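PDB 2WW2: alpha-1,2-mannosidase from Bacteroides thetaiotaomicron, which probably hydrolyses alpha-linked mannose residues of glycans with inversion of configuration, as a calcium-dependent glycoside hydrolase of family 92. Local coordinates for residues A[614-617]-A[622-625]; A[13-18]-A[284-289]; A[608-613]-A[632-637]. All blocks are in the same frame, centred on the assembly; numbering follows the deposited sequence. Where two conformers were deposited one is given.

Contact 1 of 3, residues A[614-617]-A[622-625]; sequences LYNS and YCGD. With NA (sodium ion), chain F.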
loop_
_atom_site.group_PDB
_atom_site.type_symbol
_atom_site.label_atom_id
_atom_site.label_comp_id
_atom_site.label_asym_id
_atom_site.label_seq_id
_atom_site.Cartn_x
_atom_site.Cartn_y
_atom_site.Cartn_z
ATOM N N LEU A 614 18.937 4.223 6.225
ATOM C CA LEU A 614 18.637 2.802 6.356
ATOM C C LEU A 614 19.608 2.016 7.237
ATOM O O LEU A 614 19.565 0.771 7.263
ATOM C CB LEU A 614 18.598 2.164 4.972
ATOM C CG LEU A 614 17.483 2.698 4.067
ATOM C CD1 LEU A 614 17.430 1.840 2.830
ATOM C CD2 LEU A 614 16.117 2.699 4.795
ATOM N N TYR A 615 20.470 2.732 7.959
ATOM C CA TYR A 615 21.462 2.077 8.817
ATOM C C TYR A 615 21.610 2.774 10.157
ATOM O O TYR A 615 21.531 4.012 10.262
ATOM C CB TYR A 615 22.852 2.062 8.155
ATOM C CG TYR A 615 22.972 1.132 6.986
ATOM C CD1 TYR A 615 23.336 -0.191 7.168
ATOM C CD2 TYR A 615 22.681 1.570 5.694
ATOM C CE1 TYR A 615 23.434 -1.050 6.094
ATOM C CE2 TYR A 615 22.767 0.723 4.626
ATOM C CZ TYR A 615 23.138 -0.582 4.818
ATOM O OH TYR A 615 23.231 -1.430 3.726
ATOM N N ASN A 616 21.820 1.970 11.186
ATOM C CA ASN A 616 22.408 2.471 12.420
ATOM C C ASN A 616 23.156 1.326 13.105
ATOM O O ASN A 616 23.140 0.190 12.624
ATOM C CB ASN A 616 21.361 3.126 13.331
ATOM C CG ASN A 616 20.330 2.153 13.819
ATOM O OD1 ASN A 616 20.628 1.253 14.609
ATOM N ND2 ASN A 616 19.091 2.333 13.365
ATOM N N SER A 617 23.834 1.617 14.208
ATOM C CA SER A 617 24.696 0.616 14.802
ATOM C C SER A 617 24.016 -0.185 15.912
ATOM O O SER A 617 24.664 -1.027 16.541
ATOM C CB SER A 617 25.959 1.286 15.368
ATOM O OG SER A 617 25.621 2.020 16.542
ATOM N N TYR A 622 20.019 -2.689 10.666
ATOM C CA TYR A 622 19.793 -2.952 9.231
ATOM C C TYR A 622 18.324 -2.642 8.954
ATOM O O TYR A 622 17.474 -3.551 8.943
ATOM C CB TYR A 622 20.122 -4.411 8.880
ATOM C CG TYR A 622 21.614 -4.716 8.890
ATOM C CD1 TYR A 622 22.411 -4.376 7.801
ATOM C CD2 TYR A 622 22.220 -5.350 9.980
ATOM C CE1 TYR A 622 23.784 -4.646 7.781
ATOM C CE2 TYR A 622 23.599 -5.624 9.981
ATOM C CZ TYR A 622 24.370 -5.261 8.869
ATOM O OH TYR A 622 25.720 -5.524 8.838
ATOM N N CYS A 623 18.020 -1.346 8.798
ATOM C CA CYS A 623 16.632 -0.847 8.829
ATOM C C CYS A 623 15.746 -1.305 7.682
ATOM O O CYS A 623 14.543 -1.507 7.883
ATOM C CB CYS A 623 16.586 0.691 8.905
ATOM S SG CYS A 623 17.604 1.381 10.224
ATOM N N GLY A 624 16.319 -1.443 6.490
ATOM C CA GLY A 624 15.548 -1.889 5.327
ATOM C C GLY A 624 14.725 -3.145 5.627
ATOM O O GLY A 624 15.261 -4.143 6.133
ATOM N N ASP A 625 13.424 -3.100 5.316
ATOM C CA ASP A 625 12.549 -4.263 5.488
ATOM C C ASP A 625 13.126 -5.485 4.765
ATOM O O ASP A 625 12.919 -6.627 5.173
ATOM C CB ASP A 625 11.163 -3.973 4.909
ATOM C CG ASP A 625 10.325 -3.094 5.817
ATOM O OD1 ASP A 625 10.644 -2.979 7.035
ATOM O OD2 ASP A 625 9.343 -2.521 5.301
HETATM NA NA NA F . 15.879 -5.262 8.188
HETATM O O HOH W 1 19.110 -1.501 5.571
HETATM O O HOH W 2 14.205 -3.903 9.254
HETATM O O HOH W 3 14.352 -7.103 7.426
#

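Contact 2 of 3, residues A[13-18]-A[284-289]; sequences PLMGTE and LRTFYS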
loop_
_atom_site.group_PDB
_atom_site.type_symbol
_atom_site.label_atom_id
_atom_site.label_comp_id
_atom_site.label_asym_id
_atom_site.label_seq_id
_atom_site.Cartn_x
_atom_site.Cartn_y
_atom_site.Cartn_z
ATOM N N PRO A 13 28.342 -6.522 17.862
ATOM C CA PRO A 13 27.925 -7.807 17.280
ATOM C C PRO A 13 26.411 -7.985 17.357
ATOM O O PRO A 13 25.861 -8.881 16.725
ATOM C CB PRO A 13 28.617 -8.844 18.165
ATOM C CG PRO A 13 29.781 -8.098 18.819
ATOM C CD PRO A 13 29.181 -6.707 19.053
ATOM N N LEU A 14 25.737 -7.136 18.128
ATOM C CA LEU A 14 24.268 -7.181 18.165
ATOM C C LEU A 14 23.588 -6.234 17.178
ATOM O O LEU A 14 22.352 -6.127 17.172
ATOM C CB LEU A 14 23.781 -6.856 19.564
ATOM C CG LEU A 14 24.086 -7.951 20.569
ATOM C CD1 LEU A 14 23.775 -7.481 21.992
ATOM C CD2 LEU A 14 23.300 -9.222 20.212
ATOM N N MET A 15 24.370 -5.544 16.352
ATOM C CA MET A 15 23.785 -4.650 15.358
ATOM C C MET A 15 22.808 -5.413 14.488
ATOM O O MET A 15 23.166 -6.438 13.918
ATOM C CB MET A 15 24.850 -4.033 14.458
ATOM C CG MET A 15 24.258 -3.265 13.278
ATOM S SD MET A 15 25.477 -2.434 12.252
ATOM C CE MET A 15 24.533 -2.095 10.764
ATOM N N GLY A 16 21.586 -4.906 14.368
ATOM C CA GLY A 16 20.569 -5.551 13.521
ATOM C C GLY A 16 20.037 -6.877 14.081
ATOM O O GLY A 16 19.296 -7.595 13.404
ATOM N N THR A 17 20.393 -7.216 15.318
ATOM C CA THR A 17 19.853 -8.443 15.922
ATOM C C THR A 17 18.303 -8.464 15.933
ATOM O O THR A 17 17.680 -9.534 15.933
ATOM C CB THR A 17 20.428 -8.705 17.336
ATOM O OG1 THR A 17 20.129 -10.046 17.728
ATOM C CG2 THR A 17 19.846 -7.730 18.382
ATOM N N GLU A 18 17.678 -7.287 15.949
ATOM C CA GLU A 18 16.209 -7.197 15.859
ATOM C C GLU A 18 15.746 -6.776 14.454
ATOM O O GLU A 18 14.550 -6.542 14.232
ATOM C CB GLU A 18 15.665 -6.188 16.873
ATOM C CG GLU A 18 15.887 -6.564 18.336
ATOM C CD GLU A 18 15.184 -5.594 19.282
ATOM O OE1 GLU A 18 15.742 -4.518 19.573
ATOM O OE2 GLU A 18 14.070 -5.905 19.743
ATOM N N LEU A 284 31.145 5.481 12.687
ATOM C CA LEU A 284 32.268 4.577 12.908
ATOM C C LEU A 284 31.751 3.213 13.428
ATOM O O LEU A 284 32.218 2.152 13.017
ATOM C CB LEU A 284 33.253 5.208 13.921
ATOM C CG LEU A 284 33.983 6.464 13.389
ATOM C CD1 LEU A 284 34.664 7.282 14.486
ATOM C CD2 LEU A 284 35.022 6.031 12.361
ATOM N N ARG A 285 30.804 3.244 14.355
ATOM C CA ARG A 285 30.210 1.976 14.828
ATOM C C ARG A 285 29.525 1.208 13.707
ATOM O O ARG A 285 29.659 -0.017 13.605
ATOM C CB ARG A 285 29.244 2.236 15.987
ATOM C CG ARG A 285 30.002 2.713 17.237
ATOM C CD ARG A 285 29.100 2.802 18.431
ATOM N NE ARG A 285 27.953 3.649 18.182
ATOM C CZ ARG A 285 27.735 4.810 18.795
ATOM N NH1 ARG A 285 28.603 5.261 19.699
ATOM N NH2 ARG A 285 26.643 5.519 18.493
ATOM N N THR A 286 28.804 1.917 12.858
ATOM C CA THR A 286 28.082 1.231 11.777
ATOM C C THR A 286 29.087 0.594 10.839
ATOM O O THR A 286 28.994 -0.587 10.521
ATOM C CB THR A 286 27.164 2.207 11.022
ATOM O OG1 THR A 286 26.286 2.840 11.965
ATOM C CG2 THR A 286 26.303 1.448 9.989
ATOM N N PHE A 287 30.073 1.384 10.425
ATOM C CA PHE A 287 31.103 0.928 9.492
ATOM C C PHE A 287 31.884 -0.291 10.008
ATOM O O PHE A 287 32.023 -1.293 9.304
ATOM C CB PHE A 287 32.077 2.082 9.205
ATOM C CG PHE A 287 33.146 1.746 8.195
ATOM C CD1 PHE A 287 32.843 1.688 6.827
ATOM C CD2 PHE A 287 34.450 1.491 8.603
ATOM C CE1 PHE A 287 33.828 1.383 5.900
ATOM C CE2 PHE A 287 35.441 1.187 7.683
ATOM C CZ PHE A 287 35.133 1.128 6.325
ATOM N N TYR A 288 32.423 -0.199 11.223
ATOM C CA TYR A 288 33.238 -1.301 11.729
ATOM C C TYR A 288 32.416 -2.515 12.121
ATOM O O TYR A 288 32.892 -3.628 12.016
ATOM C CB TYR A 288 34.184 -0.819 12.855
ATOM C CG TYR A 288 35.307 -0.023 12.222
ATOM C CD1 TYR A 288 36.240 -0.664 11.403
ATOM C CD2 TYR A 288 35.393 1.363 12.373
ATOM C CE1 TYR A 288 37.260 0.042 10.770
ATOM C CE2 TYR A 288 36.403 2.083 11.735
ATOM C CZ TYR A 288 37.334 1.405 10.937
ATOM O OH TYR A 288 38.347 2.093 10.291
ATOM N N SER A 289 31.184 -2.304 12.562
ATOM C CA SER A 289 30.275 -3.444 12.779
ATOM C C SER A 289 29.999 -4.188 11.478
ATOM O O SER A 289 30.065 -5.418 11.442
ATOM C CB SER A 289 28.970 -2.972 13.409
ATOM O OG SER A 289 29.202 -2.392 14.699
#

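Contact 3 of 3, residues A[608-613]-A[632-637]; sequences RNVMDK and SAWYVF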
loop_
_atom_site.group_PDB
_atom_site.type_symbol
_atom_site.label_atom_id
_atom_site.label_comp_id
_atom_site.label_asym_id
_atom_site.label_seq_id
_atom_site.Cartn_x
_atom_site.Cartn_y
_atom_site.Cartn_z
ATOM N N ARG A 608 24.214 8.437 -0.502
ATOM C CA ARG A 608 24.380 9.067 0.800
ATOM C C ARG A 608 23.065 9.065 1.588
ATOM O O ARG A 608 23.057 8.882 2.795
ATOM C CB ARG A 608 24.974 10.475 0.652
ATOM C CG ARG A 608 26.407 10.422 0.045
ATOM C CD ARG A 608 27.409 9.860 1.055
ATOM N NE ARG A 608 27.461 10.731 2.235
ATOM C CZ ARG A 608 28.158 11.863 2.282
ATOM N NH1 ARG A 608 28.880 12.247 1.238
ATOM N NH2 ARG A 608 28.137 12.622 3.371
ATOM N N ASN A 609 21.948 9.217 0.891
ATOM C CA ASN A 609 20.636 9.180 1.548
ATOM C C ASN A 609 20.378 7.792 2.175
ATOM O O ASN A 609 19.993 7.689 3.345
ATOM C CB ASN A 609 19.557 9.556 0.532
ATOM C CG ASN A 609 18.278 10.024 1.175
ATOM O OD1 ASN A 609 18.282 10.710 2.199
ATOM N ND2 ASN A 609 17.160 9.670 0.559
ATOM N N VAL A 610 20.636 6.732 1.415
ATOM C CA VAL A 610 20.491 5.364 1.932
ATOM C C VAL A 610 21.408 5.106 3.149
ATOM O O VAL A 610 20.978 4.573 4.162
ATOM C CB VAL A 610 20.740 4.303 0.822
ATOM C CG1 VAL A 610 20.945 2.913 1.431
ATOM C CG2 VAL A 610 19.558 4.279 -0.185
ATOM N N MET A 611 22.672 5.502 3.061
ATOM C CA MET A 611 23.590 5.278 4.173
ATOM C C MET A 611 23.099 5.977 5.438
ATOM O O MET A 611 23.211 5.424 6.537
ATOM C CB MET A 611 25.022 5.705 3.819
ATOM C CG MET A 611 25.671 4.814 2.758
ATOM S SD MET A 611 27.473 4.860 2.700
ATOM C CE MET A 611 27.817 6.373 1.797
ATOM N N ASP A 612 22.550 7.174 5.285
ATOM C CA ASP A 612 22.053 7.934 6.436
ATOM C C ASP A 612 20.740 7.362 6.971
ATOM O O ASP A 612 20.516 7.341 8.175
ATOM C CB ASP A 612 21.821 9.402 6.059
ATOM C CG ASP A 612 23.122 10.209 5.930
ATOM O OD1 ASP A 612 24.209 9.739 6.347
ATOM O OD2 ASP A 612 23.048 11.343 5.403
ATOM N N LYS A 613 19.855 6.923 6.083
ATOM C CA LYS A 613 18.484 6.608 6.511
ATOM C C LYS A 613 18.177 5.143 6.809
ATOM O O LYS A 613 17.262 4.860 7.577
ATOM C CB LYS A 613 17.481 7.182 5.512
ATOM C CG LYS A 613 17.339 8.679 5.729
ATOM C CD LYS A 613 16.949 9.426 4.499
ATOM C CE LYS A 613 16.670 10.894 4.917
ATOM N NZ LYS A 613 16.268 11.696 3.769
ATOM N N SER A 632 26.115 -5.882 4.557
ATOM C CA SER A 632 27.312 -5.471 5.324
ATOM C C SER A 632 28.478 -4.996 4.422
ATOM O O SER A 632 29.021 -3.922 4.619
ATOM C CB SER A 632 27.765 -6.588 6.280
ATOM O OG SER A 632 28.287 -7.714 5.558
ATOM N N ALA A 633 28.831 -5.773 3.407
ATOM C CA ALA A 633 29.925 -5.389 2.508
ATOM C C ALA A 633 29.522 -4.221 1.605
ATOM O O ALA A 633 30.356 -3.373 1.232
ATOM C CB ALA A 633 30.343 -6.594 1.659
ATOM N N TRP A 634 28.237 -4.180 1.261
ATOM C CA TRP A 634 27.690 -3.075 0.486
ATOM C C TRP A 634 27.935 -1.767 1.254
ATOM O O TRP A 634 28.354 -0.748 0.691
ATOM C CB TRP A 634 26.188 -3.290 0.254
ATOM C CG TRP A 634 25.544 -2.258 -0.629
ATOM C CD1 TRP A 634 25.278 -2.376 -1.967
ATOM C CD2 TRP A 634 25.082 -0.956 -0.242
ATOM N NE1 TRP A 634 24.679 -1.228 -2.432
ATOM C CE2 TRP A 634 24.543 -0.345 -1.393
ATOM C CE3 TRP A 634 25.050 -0.257 0.973
ATOM C CZ2 TRP A 634 23.991 0.940 -1.371
ATOM C CZ3 TRP A 634 24.519 1.022 0.984
ATOM C CH2 TRP A 634 23.990 1.604 -0.170
ATOM N N TYR A 635 27.711 -1.809 2.555
ATOM C CA TYR A 635 27.899 -0.591 3.355
ATOM C C TYR A 635 29.384 -0.223 3.437
ATOM O O TYR A 635 29.750 0.951 3.324
ATOM C CB TYR A 635 27.304 -0.772 4.747
ATOM C CG TYR A 635 27.363 0.488 5.610
ATOM C CD1 TYR A 635 26.263 1.355 5.700
ATOM C CD2 TYR A 635 28.504 0.808 6.319
ATOM C CE1 TYR A 635 26.314 2.512 6.482
ATOM C CE2 TYR A 635 28.561 1.978 7.106
ATOM C CZ TYR A 635 27.469 2.808 7.175
ATOM O OH TYR A 635 27.515 3.926 7.958
ATOM N N VAL A 636 30.246 -1.217 3.624
ATOM C CA VAL A 636 31.691 -0.938 3.716
ATOM C C VAL A 636 32.205 -0.290 2.433
ATOM O O VAL A 636 32.817 0.773 2.463
ATOM C CB VAL A 636 32.497 -2.212 4.067
ATOM C CG1 VAL A 636 33.997 -1.947 3.958
ATOM C CG2 VAL A 636 32.152 -2.655 5.490
ATOM N N PHE A 637 31.963 -0.935 1.308
ATOM C CA PHE A 637 32.336 -0.341 0.029
ATOM C C PHE A 637 31.735 1.062 -0.122
ATOM O O PHE A 637 32.448 2.016 -0.406
ATOM C CB PHE A 637 31.853 -1.229 -1.116
ATOM C CG PHE A 637 32.878 -2.224 -1.586
ATOM C CD1 PHE A 637 34.069 -1.789 -2.161
ATOM C CD2 PHE A 637 32.648 -3.591 -1.462
ATOM C CE1 PHE A 637 35.029 -2.712 -2.598
ATOM C CE2 PHE A 637 33.595 -4.519 -1.884
ATOM C CZ PHE A 637 34.774 -4.080 -2.473
HETATM O O HOH W 4 25.375 5.560 8.170
#

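Contact 1 of 3, residues A[614-617]-A[622-625]
L614, the first residue to leave helical backbone angles after helix 600-613, turns its carbonyl to the chain at C623 and G624. C623 N donates to L614 O over 3.0 Å, from above the carbonyl plane (43° out of it) and with an N-H...O angle of only 144°. Water 1 adds a second grip, donating to L614 O at 2.9 Å and accepting from G624 N. These bonds hold the backbone on both sides of C623, between two carbonyls that bind a sodium ion, Y622 O at 2.5 Å and G624 O at 2.4 Å. Waters 2 and 3, held by C623 O and D625 O, also coordinate the ion; the backbone oxygens of S19 and D627 complete its six ligands.

Y615 forms a single beta bridge with Y622, their CA atoms 5.3 Å apart. With chi1 near -70° in both, each ring stands beside its own backbone N, and the two cross obliquely, Y615 CE1 lying 3.9 Å from Y622 CD1. Y615 OH is hydrogen-bonded to T631 OG1 and H582 NE2.

N616 brings its amide ND2 to 3.6 Å from C623 SG, a van der Waals approach; its OD1 turns instead to G618 N.

The loop joins helices 600-613 and 632-640. L614 packs on L575 of helix 565-577, N616 on E282 of helix 281-294 and Y615 on W634 of helix 632-640, while Y557 of a neighbouring subunit covers L614 and C623.

Contact 2 of 3, residues A[13-18]-A[284-289]
A type II beta turn from L14 to T17 sets M15 against T286 and S289 of helix 281-294. The turn is closed by T17 N donating to L14 O at 2.9 Å, with M15 at its second position and G16 at its third, where phi is positive (71°). M15 leaves the turn almost fully extended: CG is anti to the backbone N (chi1 171°), and the next two torsions are also near 180°, which carries the thioether straight out to the helix.

Its last two atoms do the touching. SD meets S289 CB at 3.7 Å, and the methyl CE meets T286 CG2 at 4.0 Å, the M15 and T286 side chains crossing at about a right angle. T286 and S289 lie three residues apart, hence neighbours on one side of the helix. M15 falls in the sequence assigned to the family 92 N-terminal domain and the helix in that of the catalytic domain, consistent with a small buried apolar contact at their junction.

The hydroxyls beside it are held by the helix backbone. S289 OG donates back to R285 O at 2.7 Å, tilted 30° from the carbonyl plane, while S289 N reaches the same oxygen from the opposite face. The OG is also hydrogen-bonded to N12 N, a polar tie between the chain just before P13 and the helix. T286 OG1 is hydrogen-bonded to E282 O, one turn earlier.

Contact 3 of 3, residues A[608-613]-A[632-637]
Helix-helix packing in the catalytic domain brings V610 and M611, near the end of helix 600-613, against W634 and Y635 in the first turn of helix 632-640. The axes of the two short segments come no closer than 11.4 Å and cross at -122°, a wide, steeply inclined approach bridged by the large side chains of the second helix. The nearest CA pair, M611 and Y635, is still 7.3 Å apart.

W634 and Y635 both hold CG anti to the backbone N (chi1 near -175° in both), which brings the ends of both rings nearer to helix 600-613, although their CB atoms do not point at it. V610 presents its CG1 branch to the far end of the indole, 3.7 Å from W634 CH2, the two side chains crossing at about a right angle. M611 touches both rings: its CG lies 4.3 Å from W634 CZ3, and its CB 4.4 Å from Y635 CE1. In one of its two conformers M611 SD stands above the Y635 face, 4.9 Å from the centroid and 21° off the normal, a distant and therefore tentative Met-aromatic contact.

The two helices follow each other in the chain, separated only by the sodium-binding loop, and belong to the family 92 catalytic domain, whose known core is an (alpha/alpha)6 barrel. Water 4 makes a polar bridge between the two segments: it donates to M611 O at 2.7 Å and lies in the plane of the Y635 ring, 2.7 Å from Y635 OH. That water thus gives the backbone carbonyl a partner and ties down the phenol end of the ring. The indole N-H of W634 is hydrogen-bonded outside the pair, to Q588 O, and H582 meets the indole edge-to-face.

The three contacts cluster on one side of the chain's centre, with centres 9 to 12 Å apart. Contact 2 comes first along the chain, pairing residues 13-18 with 284-289; contact 3 later joins helices 600-613 and 632-640, and contact 1 lies wholly within the loop between them. Direct touches link all three pairs: N616 O packs on M15 CE at 3.3 Å, Y615 CG on Y635 CD1 at 3.5 Å, and T286 CG2 on Y635 CZ at 3.3 Å. S19, next to contact 2, also supplies a ligand to the sodium ion of contact 1. Helix 281-294 thus packs against both the N-terminal turn and helix 632-640, uniting the probable domain junction, sodium-binding loop and catalytic-domain helices.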